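Local coordinates for protein VMS1 (Saccharomyces cerevisiae, PDB 5WHG) that cleaves peptidyl-tRNAs in ribosome-associated quality control so that incompletely made polypeptides can be released for degradation, in association with the 60S ribosomal subunit, at residues Asn20-Asp26 with Ser224-Leu228; Ser34-Met38 with Ile163-Lys168; Lys73-Arg77 with Pro305-Lys309; Ile207-Val213 with Cys310-Arg316. All coordinates share one frame; numbering follows the deposited sequence.

Contact 1: Asn20-Asp26 with Ser224-Leu228; sequences NDLYIFD and SHQRL
R227 lies flat on the Y23 ring, its CG 3.6 Å from the centroid of the Y23 ring and its guanidinium running on over Y23 CB, with the two planes 9° apart. NH2 of R227 makes a nearly straight salt bridge of 3.0 Å to OD2 of D26; the bond runs within the guanidinium plane but meets the carboxylate from above its plane. NH1 adds a weak hydrogen bond to N20. At the other end of the ring, Y23 OH donates to O of H225 (2.9 Å), from above the carbonyl plane. With CG of Y23 anti to the backbone N (chi1 -171°), the ring lies under R227 with its hydroxyl at H225. Replacing Y23 by alanine is likely to leave the R227 chain without the surface it rests on and the H225 carbonyl without this donor. Alongside, the F25 and H225 rings form an offset stack, centroids 4.2 Å apart, with H225 ND1 toward the rim of F25. In the second shell OG of S208 is hydrogen-bonded to H225 NE2, while W198 meets F25 edge-to-face. The pieces are a type I beta turn, Y23 to D26, and an ST turn at S224, joining the N-terminal loop to the end of strand 217-224 in the VLRF1 domain.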
loop_
_atom_site.group_PDB
_atom_site.type_symbol
_atom_site.label_atom_id
_atom_site.label_comp_id
_atom_site.label_asym_id
_atom_site.label_seq_id
_atom_site.Cartn_x
_atom_site.Cartn_y
_atom_site.Cartn_z
ATOM N N ASN A 20 16.359 -5.201 4.597
ATOM C CA ASN A 20 16.017 -4.106 5.497
ATOM C C ASN A 20 16.410 -2.749 4.933
ATOM O O ASN A 20 15.820 -1.735 5.321
ATOM C CB ASN A 20 16.702 -4.315 6.855
ATOM C CG ASN A 20 15.712 -4.551 7.976
ATOM O OD1 ASN A 20 14.574 -4.097 7.913
ATOM N ND2 ASN A 20 16.143 -5.265 9.011
ATOM N N ASP A 21 17.397 -2.708 4.038
ATOM C CA ASP A 21 17.891 -1.477 3.441
ATOM C C ASP A 21 17.178 -1.142 2.127
ATOM O O ASP A 21 17.677 -0.313 1.351
ATOM C CB ASP A 21 19.407 -1.565 3.198
ATOM C CG ASP A 21 20.195 -2.050 4.420
ATOM O OD1 ASP A 21 19.803 -1.748 5.570
ATOM O OD2 ASP A 21 21.229 -2.730 4.219
ATOM N N LEU A 22 16.026 -1.764 1.868
ATOM C CA LEU A 22 15.403 -1.726 0.556
ATOM C C LEU A 22 13.936 -1.327 0.622
ATOM O O LEU A 22 13.249 -1.370 -0.408
ATOM C CB LEU A 22 15.541 -3.089 -0.135
ATOM C CG LEU A 22 16.976 -3.465 -0.516
ATOM C CD1 LEU A 22 17.058 -4.882 -1.066
ATOM C CD2 LEU A 22 17.563 -2.463 -1.514
ATOM N N TYR A 23 13.437 -0.958 1.799
ATOM C CA TYR A 23 12.051 -0.525 1.917
ATOM C C TYR A 23 11.865 0.811 1.205
ATOM O O TYR A 23 12.494 1.813 1.564
ATOM C CB TYR A 23 11.644 -0.410 3.381
ATOM C CG TYR A 23 10.161 -0.179 3.581
ATOM C CD1 TYR A 23 9.232 -1.138 3.205
ATOM C CD2 TYR A 23 9.692 0.991 4.152
ATOM C CE1 TYR A 23 7.885 -0.932 3.392
ATOM C CE2 TYR A 23 8.337 1.200 4.340
ATOM C CZ TYR A 23 7.446 0.239 3.960
ATOM O OH TYR A 23 6.107 0.450 4.149
ATOM N N ILE A 24 10.970 0.828 0.216
ATOM C CA ILE A 24 10.806 1.978 -0.657
ATOM C C ILE A 24 10.446 3.262 0.093
ATOM O O ILE A 24 10.759 4.358 -0.383
ATOM C CB ILE A 24 9.764 1.612 -1.730
ATOM C CG1 ILE A 24 10.372 0.585 -2.689
ATOM C CG2 ILE A 24 9.305 2.839 -2.492
ATOM C CD1 ILE A 24 9.339 -0.211 -3.446
ATOM N N PHE A 25 9.845 3.167 1.282
ATOM C CA PHE A 25 9.438 4.355 2.026
ATOM C C PHE A 25 10.390 4.711 3.167
ATOM O O PHE A 25 10.035 5.521 4.032
ATOM C CB PHE A 25 8.017 4.173 2.553
ATOM C CG PHE A 25 7.008 3.913 1.470
ATOM C CD1 PHE A 25 6.773 4.868 0.485
ATOM C CD2 PHE A 25 6.312 2.716 1.421
ATOM C CE1 PHE A 25 5.853 4.643 -0.520
ATOM C CE2 PHE A 25 5.388 2.484 0.417
ATOM C CZ PHE A 25 5.153 3.452 -0.550
ATOM N N ASP A 26 11.595 4.142 3.171
ATOM C CA ASP A 26 12.540 4.327 4.263
ATOM C C ASP A 26 13.963 4.049 3.781
ATOM O O ASP A 26 14.762 3.441 4.496
ATOM C CB ASP A 26 12.160 3.414 5.431
ATOM C CG ASP A 26 12.874 3.773 6.726
ATOM O OD1 ASP A 26 13.618 4.782 6.748
ATOM O OD2 ASP A 26 12.680 3.031 7.721
ATOM N N SER A 224 -0.245 1.581 6.700
ATOM C CA SER A 224 0.614 2.750 6.805
ATOM C C SER A 224 1.921 2.518 6.064
ATOM O O SER A 224 2.504 1.433 6.131
ATOM C CB SER A 224 0.915 3.065 8.265
ATOM O OG SER A 224 2.224 3.596 8.389
ATOM N N HIS A 225 2.402 3.549 5.372
ATOM C CA HIS A 225 3.700 3.440 4.725
ATOM C C HIS A 225 4.852 3.419 5.721
ATOM O O HIS A 225 5.966 3.036 5.346
ATOM C CB HIS A 225 3.879 4.573 3.716
ATOM C CG HIS A 225 2.903 4.526 2.577
ATOM N ND1 HIS A 225 3.031 5.313 1.452
ATOM C CD2 HIS A 225 1.786 3.780 2.387
ATOM C CE1 HIS A 225 2.026 5.068 0.625
ATOM N NE2 HIS A 225 1.258 4.138 1.166
ATOM N N GLN A 226 4.613 3.770 6.983
ATOM C CA GLN A 226 5.665 3.700 7.986
ATOM C C GLN A 226 5.804 2.278 8.514
ATOM O O GLN A 226 4.808 1.642 8.867
ATOM C CB GLN A 226 5.365 4.653 9.143
ATOM C CG GLN A 226 6.559 4.895 10.080
ATOM C CD GLN A 226 7.486 5.978 9.546
ATOM O OE1 GLN A 226 7.503 6.266 8.344
ATOM N NE2 GLN A 226 8.249 6.598 10.440
ATOM N N ARG A 227 7.044 1.800 8.609
ATOM C CA ARG A 227 7.347 0.478 9.143
ATOM C C ARG A 227 7.435 0.502 10.670
ATOM O O ARG A 227 7.198 1.521 11.319
ATOM C CB ARG A 227 8.652 -0.036 8.550
ATOM C CG ARG A 227 8.521 -0.768 7.240
ATOM C CD ARG A 227 9.859 -1.404 6.888
ATOM N NE ARG A 227 10.969 -0.490 7.158
ATOM C CZ ARG A 227 12.255 -0.818 7.054
ATOM N NH1 ARG A 227 12.609 -2.045 6.687
ATOM N NH2 ARG A 227 13.187 0.088 7.318
ATOM N N LEU A 228 7.798 -0.634 11.254
ATOM C CA LEU A 228 7.852 -0.781 12.704
ATOM C C LEU A 228 9.203 -1.380 13.109
ATOM O O LEU A 228 10.207 -1.297 12.389
ATOM C CB LEU A 228 6.666 -1.630 13.200
ATOM C CG LEU A 228 5.208 -1.208 12.927
ATOM C CD1 LEU A 228 4.219 -2.206 13.533
ATOM C CD2 LEU A 228 4.877 0.201 13.414
#

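Contact 2: Ser34-Met38 with Ile163-Lys168; sequences SLKLM and IYFKSK
L37 and F165 face each other as an antiparallel non-hydrogen-bonded pair, with backbone bonds on its two flanks. K166 N donates to O of K36 at 2.9 Å, and M38 N gives an almost straight bond of 3.1 Å to O of Y164; the return bond from K36 N to K166 O is weak. The side chain of M38, a selenomethionine, can be followed outward. M38 CB rests 4.1 Å from Y164 CB. The chain then extends, CG anti to the backbone N (chi1 174°), and carries M38 SE obliquely beside the Y164 ring, 5.4 Å from its centroid, a Met-aromatic contact. A bend at the last torsion (chi3 -49°) turns the tip, M38 CE, onto the aliphatic part of K166, 3.7 Å from K166 CD. L35 places CB 3.9 Å from CD2 of F165 and lays CD1 over one face of that ring. L37 CD1 reaches I163 CG2 at 3.5 Å. Strand 36-37 is the outermost strand here, 162-166 being flanked beyond by 176-179. Helix 191-198 backs the L35 and F165 side: L195 touches both residues, and ND2 of N192 donates to the L35 carbonyl oxygen.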
loop_
_atom_site.group_PDB
_atom_site.type_symbol
_atom_site.label_atom_id
_atom_site.label_comp_id
_atom_site.label_asym_id
_atom_site.label_seq_id
_atom_site.Cartn_x
_atom_site.Cartn_y
_atom_site.Cartn_z
ATOM N N SER A 34 22.139 7.538 -5.028
ATOM C CA SER A 34 22.828 6.716 -6.014
ATOM C C SER A 34 21.897 6.220 -7.117
ATOM O O SER A 34 22.351 6.053 -8.253
ATOM C CB SER A 34 23.533 5.525 -5.332
ATOM O OG SER A 34 22.687 4.393 -5.143
ATOM N N LEU A 35 20.608 6.011 -6.820
ATOM C CA LEU A 35 19.651 5.497 -7.800
ATOM C C LEU A 35 19.667 6.303 -9.098
ATOM O O LEU A 35 19.568 7.534 -9.084
ATOM C CB LEU A 35 18.248 5.517 -7.203
ATOM C CG LEU A 35 17.986 4.559 -6.041
ATOM C CD1 LEU A 35 16.485 4.443 -5.771
ATOM C CD2 LEU A 35 18.612 3.172 -6.288
ATOM N N LYS A 36 19.783 5.593 -10.225
ATOM C CA LYS A 36 19.827 6.193 -11.554
ATOM C C LYS A 36 18.871 5.435 -12.464
ATOM O O LYS A 36 18.988 4.211 -12.604
ATOM C CB LYS A 36 21.244 6.153 -12.152
ATOM C CG LYS A 36 22.377 6.594 -11.232
ATOM C CD LYS A 36 22.357 8.091 -10.945
ATOM C CE LYS A 36 23.706 8.537 -10.384
ATOM N NZ LYS A 36 23.872 10.019 -10.324
ATOM N N LEU A 37 17.942 6.159 -13.096
ATOM C CA LEU A 37 16.863 5.526 -13.848
ATOM C C LEU A 37 17.339 4.992 -15.195
ATOM O O LEU A 37 17.960 5.718 -15.978
ATOM C CB LEU A 37 15.723 6.510 -14.084
ATOM C CG LEU A 37 14.660 5.861 -14.979
ATOM C CD1 LEU A 37 13.765 4.924 -14.160
ATOM C CD2 LEU A 37 13.854 6.881 -15.761
HETATM N N MSE A 38 16.997 3.738 -15.481
HETATM C CA MSE A 38 17.289 3.128 -16.772
HETATM C C MSE A 38 16.282 3.470 -17.882
HETATM O O MSE A 38 15.074 3.412 -17.673
HETATM C CB MSE A 38 17.355 1.621 -16.617
HETATM C CG MSE A 38 17.501 0.913 -17.935
HETATM SE SE MSE A 38 17.937 -0.952 -17.699
HETATM C CE MSE A 38 19.394 -0.767 -16.420
ATOM N N ILE A 163 10.070 -0.765 -13.035
ATOM C CA ILE A 163 10.961 0.335 -13.365
ATOM C C ILE A 163 12.293 0.021 -12.696
ATOM O O ILE A 163 12.311 -0.559 -11.601
ATOM C CB ILE A 163 10.357 1.678 -12.893
ATOM C CG1 ILE A 163 9.277 2.134 -13.873
ATOM C CG2 ILE A 163 11.411 2.745 -12.692
ATOM C CD1 ILE A 163 8.701 3.483 -13.557
ATOM N N TYR A 164 13.403 0.346 -13.374
ATOM C CA TYR A 164 14.736 -0.105 -12.973
ATOM C C TYR A 164 15.653 1.063 -12.643
ATOM O O TYR A 164 15.587 2.122 -13.281
ATOM C CB TYR A 164 15.392 -0.944 -14.066
ATOM C CG TYR A 164 14.542 -2.087 -14.550
ATOM C CD1 TYR A 164 14.505 -3.284 -13.859
ATOM C CD2 TYR A 164 13.777 -1.971 -15.703
ATOM C CE1 TYR A 164 13.726 -4.340 -14.293
ATOM C CE2 TYR A 164 13.000 -3.022 -16.149
ATOM C CZ TYR A 164 12.975 -4.208 -15.434
ATOM O OH TYR A 164 12.202 -5.266 -15.860
ATOM N N PHE A 165 16.517 0.848 -11.651
ATOM C CA PHE A 165 17.598 1.768 -11.323
ATOM C C PHE A 165 18.929 1.014 -11.273
ATOM O O PHE A 165 18.972 -0.214 -11.122
ATOM C CB PHE A 165 17.349 2.483 -9.983
ATOM C CG PHE A 165 16.066 3.250 -9.939
ATOM C CD1 PHE A 165 14.886 2.636 -9.524
ATOM C CD2 PHE A 165 16.026 4.583 -10.321
ATOM C CE1 PHE A 165 13.689 3.339 -9.489
ATOM C CE2 PHE A 165 14.825 5.295 -10.293
ATOM C CZ PHE A 165 13.655 4.669 -9.870
ATOM N N LYS A 166 20.028 1.764 -11.396
ATOM C CA LYS A 166 21.369 1.196 -11.315
ATOM C C LYS A 166 22.132 1.793 -10.134
ATOM O O LYS A 166 21.876 2.939 -9.739
ATOM C CB LYS A 166 22.151 1.434 -12.616
ATOM C CG LYS A 166 21.360 1.169 -13.896
ATOM C CD LYS A 166 22.289 1.120 -15.092
ATOM C CE LYS A 166 21.859 2.053 -16.221
ATOM N NZ LYS A 166 23.027 2.381 -17.144
ATOM N N SER A 167 23.087 1.011 -9.584
ATOM C CA SER A 167 23.864 1.417 -8.406
ATOM C C SER A 167 24.990 0.458 -8.001
ATOM O O SER A 167 26.147 0.675 -8.383
ATOM C CB SER A 167 22.929 1.622 -7.212
ATOM O OG SER A 167 22.021 0.552 -7.140
ATOM N N LYS A 168 24.674 -0.582 -7.204
ATOM C CA LYS A 168 25.664 -1.419 -6.502
ATOM C C LYS A 168 25.528 -2.885 -6.906
ATOM O O LYS A 168 24.672 -3.598 -6.377
ATOM C CB LYS A 168 25.517 -1.283 -4.981
ATOM C CG LYS A 168 25.735 0.136 -4.500
ATOM C CD LYS A 168 25.952 0.233 -3.010
ATOM C CE LYS A 168 26.579 1.586 -2.673
ATOM N NZ LYS A 168 25.706 2.710 -3.058
#

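Contact 3: Lys73-Arg77 with Pro305-Lys309; sequences KRNLR and PYLSK
P305 opens the contact with CB, set against the carbonyl oxygen of L76 at 3.6 Å and against CA of R77. Next, Y306 sends its ring between K73, L76 and R77. Y306 CE1 lies 3.9 Å from L76 CB, the side chains crossing at about a right angle, while R77 NH1 comes up beside CE2 of Y306, guanidinium and ring planes 57° apart. CG of K73 lies at the hydroxyl edge of the ring, and the hydroxyl itself is hydrogen-bonded to E250. A leucine in place of Y306 would probably leave this E250 carboxylate without its phenolic mate and open a gap beside K73. Here the last turn of the helix carrying the zinc ligand H68 docks on the short VLRF1 helix 304-308, whose L307 faces the sheet at A209 and F211. K309 then folds back, bent at its last torsion (chi4 76°), and its NZ donates to O of L76 at 2.9 Å, while CD of K309 packs 3.7 Å from CD2 of L76.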
loop_
_atom_site.group_PDB
_atom_site.type_symbol
_atom_site.label_atom_id
_atom_site.label_comp_id
_atom_site.label_asym_id
_atom_site.label_seq_id
_atom_site.Cartn_x
_atom_site.Cartn_y
_atom_site.Cartn_z
ATOM N N LYS A 73 -3.747 8.068 13.317
ATOM C CA LYS A 73 -5.072 7.475 13.185
ATOM C C LYS A 73 -6.163 8.524 13.390
ATOM O O LYS A 73 -7.064 8.669 12.559
ATOM C CB LYS A 73 -5.206 6.333 14.192
ATOM C CG LYS A 73 -5.909 5.096 13.706
ATOM C CD LYS A 73 -5.467 3.924 14.555
ATOM C CE LYS A 73 -6.196 2.655 14.184
ATOM N NZ LYS A 73 -6.094 1.641 15.286
ATOM N N ARG A 74 -6.076 9.291 14.483
ATOM C CA ARG A 74 -7.093 10.303 14.750
ATOM C C ARG A 74 -7.233 11.277 13.586
ATOM O O ARG A 74 -8.347 11.658 13.221
ATOM C CB ARG A 74 -6.775 11.066 16.038
ATOM C CG ARG A 74 -6.991 12.560 15.888
ATOM C CD ARG A 74 -7.319 13.274 17.165
ATOM N NE ARG A 74 -7.422 14.702 16.891
ATOM C CZ ARG A 74 -7.725 15.608 17.807
ATOM N NH1 ARG A 74 -7.961 15.221 19.049
ATOM N NH2 ARG A 74 -7.793 16.893 17.481
ATOM N N ASN A 75 -6.117 11.685 12.984
ATOM C CA ASN A 75 -6.197 12.741 11.984
ATOM C C ASN A 75 -6.603 12.192 10.622
ATOM O O ASN A 75 -7.374 12.834 9.902
ATOM C CB ASN A 75 -4.870 13.493 11.896
ATOM C CG ASN A 75 -4.978 14.755 11.059
ATOM O OD1 ASN A 75 -6.053 15.356 10.947
ATOM N ND2 ASN A 75 -3.870 15.161 10.462
ATOM N N LEU A 76 -6.094 11.011 10.250
ATOM C CA LEU A 76 -6.587 10.340 9.049
ATOM C C LEU A 76 -8.091 10.131 9.119
ATOM O O LEU A 76 -8.803 10.392 8.147
ATOM C CB LEU A 76 -5.887 8.999 8.865
ATOM C CG LEU A 76 -4.424 9.041 8.449
ATOM C CD1 LEU A 76 -3.823 7.661 8.586
ATOM C CD2 LEU A 76 -4.327 9.533 7.027
ATOM N N ARG A 77 -8.591 9.674 10.270
ATOM C CA ARG A 77 -10.005 9.407 10.515
ATOM C C ARG A 77 -10.822 10.684 10.701
ATOM O O ARG A 77 -12.035 10.597 10.922
ATOM C CB ARG A 77 -10.146 8.481 11.740
ATOM C CG ARG A 77 -11.449 7.684 11.816
ATOM C CD ARG A 77 -11.426 6.605 12.895
ATOM N NE ARG A 77 -12.754 6.013 13.081
ATOM C CZ ARG A 77 -13.206 4.922 12.453
ATOM N NH1 ARG A 77 -12.442 4.268 11.585
ATOM N NH2 ARG A 77 -14.433 4.473 12.698
ATOM N N PRO A 305 -12.957 7.849 5.451
ATOM C CA PRO A 305 -11.940 8.904 5.649
ATOM C C PRO A 305 -10.551 8.453 5.249
ATOM O O PRO A 305 -9.813 9.224 4.621
ATOM C CB PRO A 305 -12.026 9.212 7.152
ATOM C CG PRO A 305 -13.361 8.723 7.576
ATOM C CD PRO A 305 -13.694 7.562 6.700
ATOM N N TYR A 306 -10.186 7.215 5.612
ATOM C CA TYR A 306 -8.930 6.604 5.159
ATOM C C TYR A 306 -8.838 6.523 3.635
ATOM O O TYR A 306 -7.789 6.841 3.060
ATOM C CB TYR A 306 -8.791 5.190 5.722
ATOM C CG TYR A 306 -8.609 5.060 7.202
ATOM C CD1 TYR A 306 -7.480 5.563 7.826
ATOM C CD2 TYR A 306 -9.536 4.384 7.970
ATOM C CE1 TYR A 306 -7.288 5.422 9.171
ATOM C CE2 TYR A 306 -9.344 4.227 9.322
ATOM C CZ TYR A 306 -8.217 4.756 9.916
ATOM O OH TYR A 306 -8.002 4.605 11.265
ATOM N N LEU A 307 -9.908 6.028 2.973
ATOM C CA LEU A 307 -9.882 5.772 1.528
ATOM C C LEU A 307 -9.718 7.054 0.715
ATOM O O LEU A 307 -9.073 7.043 -0.340
ATOM C CB LEU A 307 -11.146 5.022 1.082
ATOM C CG LEU A 307 -11.227 3.562 1.593
ATOM C CD1 LEU A 307 -12.582 2.841 1.325
ATOM C CD2 LEU A 307 -10.071 2.737 1.044
ATOM N N SER A 308 -10.257 8.172 1.185
ATOM C CA SER A 308 -10.097 9.395 0.410
ATOM C C SER A 308 -8.699 9.982 0.533
ATOM O O SER A 308 -8.300 10.769 -0.328
ATOM C CB SER A 308 -11.153 10.412 0.825
ATOM O OG SER A 308 -11.057 10.648 2.208
ATOM N N LYS A 309 -7.921 9.561 1.529
ATOM C CA LYS A 309 -6.529 9.979 1.674
ATOM C C LYS A 309 -5.510 8.932 1.199
ATOM O O LYS A 309 -4.305 9.129 1.410
ATOM C CB LYS A 309 -6.229 10.337 3.137
ATOM C CG LYS A 309 -7.182 11.351 3.753
ATOM C CD LYS A 309 -6.936 11.465 5.250
ATOM C CE LYS A 309 -7.675 12.651 5.870
ATOM N NZ LYS A 309 -9.132 12.375 6.040
#

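Contact 4: Ile207-Val213 with Cys310-Arg316; sequences ISALFMV and CDNIFIR
Six backbone hydrogen bonds join the two segments, whose strands run parallel, 9° apart; all use I207, A209, F211 and V213 on the first. I207 O takes D311 N at 2.9 Å; A209 N donates to N312 O and A209 O accepts from F314 N; F211 repeats the pattern with F314 O and R316 N, and V213 N ends it on R316 O at 3.0 Å. A water bridges I207 N and D311 OD1. On one face A209, F211, I313 and I315 pack together: F211 CD2 lies 4.0 Å from CG2 of I313, which meets the F211 ring at its edge. C310 SG continues this side, 3.9 Å from A209 CB and close to I207 CG1. On the other face L210 and F314 lie side by side, CD2 to CD2 at 4.0 Å. R316 starts with CG anti to the backbone N (chi1 171°) and bends at chi3, with CB of M212 over one guanidinium face, toward its rim; NE is hydrogen-bonded to OG1 of T346. Helix 351-362 covers M212 and F314; helix 292-302 covers F211 and V213. Buried main-chain polar groups thus satisfy each other across the strands, which lets largely apolar side chains cover both faces.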
loop_
_atom_site.group_PDB
_atom_site.type_symbol
_atom_site.label_atom_id
_atom_site.label_comp_id
_atom_site.label_asym_id
_atom_site.label_seq_id
_atom_site.Cartn_x
_atom_site.Cartn_y
_atom_site.Cartn_z
ATOM N N ILE A 207 -0.719 6.558 3.484
ATOM C CA ILE A 207 -1.384 5.264 3.602
ATOM C C ILE A 207 -1.799 4.779 2.221
ATOM O O ILE A 207 -1.994 5.567 1.289
ATOM C CB ILE A 207 -2.633 5.295 4.518
ATOM C CG1 ILE A 207 -3.660 6.302 3.971
ATOM C CG2 ILE A 207 -2.234 5.517 5.985
ATOM C CD1 ILE A 207 -4.912 6.420 4.807
ATOM N N SER A 208 -1.952 3.454 2.110
ATOM C CA SER A 208 -2.551 2.804 0.952
ATOM C C SER A 208 -3.588 1.808 1.447
ATOM O O SER A 208 -3.553 1.379 2.609
ATOM C CB SER A 208 -1.498 2.092 0.085
ATOM O OG SER A 208 -0.579 3.016 -0.477
ATOM N N ALA A 209 -4.517 1.434 0.567
ATOM C CA ALA A 209 -5.514 0.423 0.915
ATOM C C ALA A 209 -5.235 -0.898 0.187
ATOM O O ALA A 209 -4.635 -0.915 -0.887
ATOM C CB ALA A 209 -6.932 0.934 0.607
ATOM N N LEU A 210 -5.651 -2.014 0.792
ATOM C CA LEU A 210 -5.470 -3.340 0.200
ATOM C C LEU A 210 -6.742 -4.166 0.373
ATOM O O LEU A 210 -7.250 -4.308 1.490
ATOM C CB LEU A 210 -4.283 -4.078 0.828
ATOM C CG LEU A 210 -2.939 -3.351 1.009
ATOM C CD1 LEU A 210 -1.994 -4.169 1.904
ATOM C CD2 LEU A 210 -2.273 -3.132 -0.299
ATOM N N PHE A 211 -7.240 -4.717 -0.733
ATOM C CA PHE A 211 -8.490 -5.464 -0.785
ATOM C C PHE A 211 -8.318 -6.692 -1.673
ATOM O O PHE A 211 -7.847 -6.577 -2.810
ATOM C CB PHE A 211 -9.625 -4.574 -1.313
ATOM C CG PHE A 211 -10.002 -3.452 -0.369
ATOM C CD1 PHE A 211 -10.656 -3.731 0.836
ATOM C CD2 PHE A 211 -9.700 -2.129 -0.672
ATOM C CE1 PHE A 211 -11.004 -2.715 1.718
ATOM C CE2 PHE A 211 -10.053 -1.095 0.204
ATOM C CZ PHE A 211 -10.702 -1.385 1.404
HETATM N N MSE A 212 -8.680 -7.860 -1.147
HETATM C CA MSE A 212 -8.838 -9.056 -1.951
HETATM C C MSE A 212 -10.158 -9.746 -1.643
HETATM O O MSE A 212 -10.510 -9.917 -0.484
HETATM C CB MSE A 212 -7.712 -10.044 -1.696
HETATM C CG MSE A 212 -6.326 -9.522 -1.883
HETATM SE SE MSE A 212 -5.065 -10.858 -1.206
HETATM C CE MSE A 212 -3.448 -9.770 -1.181
ATOM N N VAL A 213 -10.880 -10.171 -2.675
ATOM C CA VAL A 213 -12.128 -10.906 -2.509
ATOM C C VAL A 213 -12.093 -12.074 -3.472
ATOM O O VAL A 213 -11.489 -11.997 -4.545
ATOM C CB VAL A 213 -13.385 -10.023 -2.751
ATOM C CG1 VAL A 213 -13.437 -9.542 -4.171
ATOM C CG2 VAL A 213 -14.659 -10.764 -2.431
ATOM N N CYS A 310 -5.935 7.832 0.568
ATOM C CA CYS A 310 -4.962 6.803 0.182
ATOM C C CYS A 310 -4.220 7.187 -1.086
ATOM O O CYS A 310 -4.814 7.707 -2.032
ATOM C CB CYS A 310 -5.624 5.447 -0.040
ATOM S SG CYS A 310 -5.962 4.582 1.447
ATOM N N ASP A 311 -2.912 6.908 -1.097
ATOM C CA ASP A 311 -2.126 6.977 -2.327
ATOM C C ASP A 311 -2.699 6.037 -3.382
ATOM O O ASP A 311 -3.112 6.464 -4.462
ATOM C CB ASP A 311 -0.664 6.601 -2.041
ATOM C CG ASP A 311 0.174 7.771 -1.522
ATOM O OD1 ASP A 311 -0.340 8.589 -0.719
ATOM O OD2 ASP A 311 1.372 7.843 -1.905
ATOM N N ASN A 312 -2.712 4.740 -3.076
ATOM C CA ASN A 312 -3.209 3.709 -3.965
ATOM C C ASN A 312 -4.241 2.860 -3.245
ATOM O O ASN A 312 -4.191 2.688 -2.021
ATOM C CB ASN A 312 -2.076 2.810 -4.471
ATOM C CG ASN A 312 -1.033 3.580 -5.265
ATOM O OD1 ASN A 312 -1.307 4.115 -6.343
ATOM N ND2 ASN A 312 0.171 3.621 -4.745
ATOM N N ILE A 313 -5.172 2.326 -4.026
ATOM C CA ILE A 313 -6.133 1.340 -3.555
ATOM C C ILE A 313 -5.972 0.087 -4.429
ATOM O O ILE A 313 -6.465 0.042 -5.563
ATOM C CB ILE A 313 -7.564 1.890 -3.581
ATOM C CG1 ILE A 313 -7.649 3.122 -2.666
ATOM C CG2 ILE A 313 -8.539 0.829 -3.137
ATOM C CD1 ILE A 313 -8.829 4.083 -2.948
ATOM N N PHE A 314 -5.275 -0.932 -3.906
ATOM C CA PHE A 314 -5.027 -2.193 -4.615
ATOM C C PHE A 314 -6.152 -3.192 -4.349
ATOM O O PHE A 314 -6.434 -3.518 -3.192
ATOM C CB PHE A 314 -3.686 -2.803 -4.199
ATOM C CG PHE A 314 -2.492 -2.044 -4.713
ATOM C CD1 PHE A 314 -2.181 -2.045 -6.071
ATOM C CD2 PHE A 314 -1.688 -1.310 -3.844
ATOM C CE1 PHE A 314 -1.092 -1.322 -6.551
ATOM C CE2 PHE A 314 -0.594 -0.593 -4.320
ATOM C CZ PHE A 314 -0.299 -0.593 -5.671
ATOM N N ILE A 315 -6.771 -3.692 -5.416
ATOM C CA ILE A 315 -7.917 -4.594 -5.325
ATOM C C ILE A 315 -7.665 -5.812 -6.198
ATOM O O ILE A 315 -7.331 -5.670 -7.380
ATOM C CB ILE A 315 -9.224 -3.914 -5.773
ATOM C CG1 ILE A 315 -9.397 -2.573 -5.088
ATOM C CG2 ILE A 315 -10.434 -4.793 -5.439
ATOM C CD1 ILE A 315 -10.812 -2.018 -5.252
ATOM N N ARG A 316 -7.854 -7.000 -5.642
ATOM C CA ARG A 316 -7.948 -8.213 -6.449
ATOM C C ARG A 316 -9.363 -8.766 -6.371
ATOM O O ARG A 316 -9.832 -9.145 -5.287
ATOM C CB ARG A 316 -6.964 -9.311 -6.036
ATOM C CG ARG A 316 -7.352 -10.589 -6.816
ATOM C CD ARG A 316 -6.306 -11.666 -6.913
ATOM N NE ARG A 316 -6.024 -12.350 -5.644
ATOM C CZ ARG A 316 -6.911 -12.995 -4.881
ATOM N NH1 ARG A 316 -8.202 -13.060 -5.199
ATOM N NH2 ARG A 316 -6.497 -13.567 -3.763
HETATM O O HOH W 1 -1.649 8.900 1.757
#

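In the fold
From the N terminus, segments 20-26, 34-38 and 73-77 are the opening halves of contacts 1, 2 and 3. Contact 2 closes first, at 163-168, so it lies wholly within the span of contact 1. Contact 4 opens later, at 207-213, and contact 1 closes at 224-228. The chain then returns to close contact 3 at 305-309 and, directly after, contact 4 at 310-316. Contact 3 thus crosses all the others, and contact 1 crosses contact 4; contacts 2 and 4 follow in series. Contacts 1 and 3 both touch contact 4, through H225 on S208 and through L76 and L307 on I207 and A209. Contact 2, in the small antiparallel sheet, touches none, its centre about 18 Å from that of contact 1.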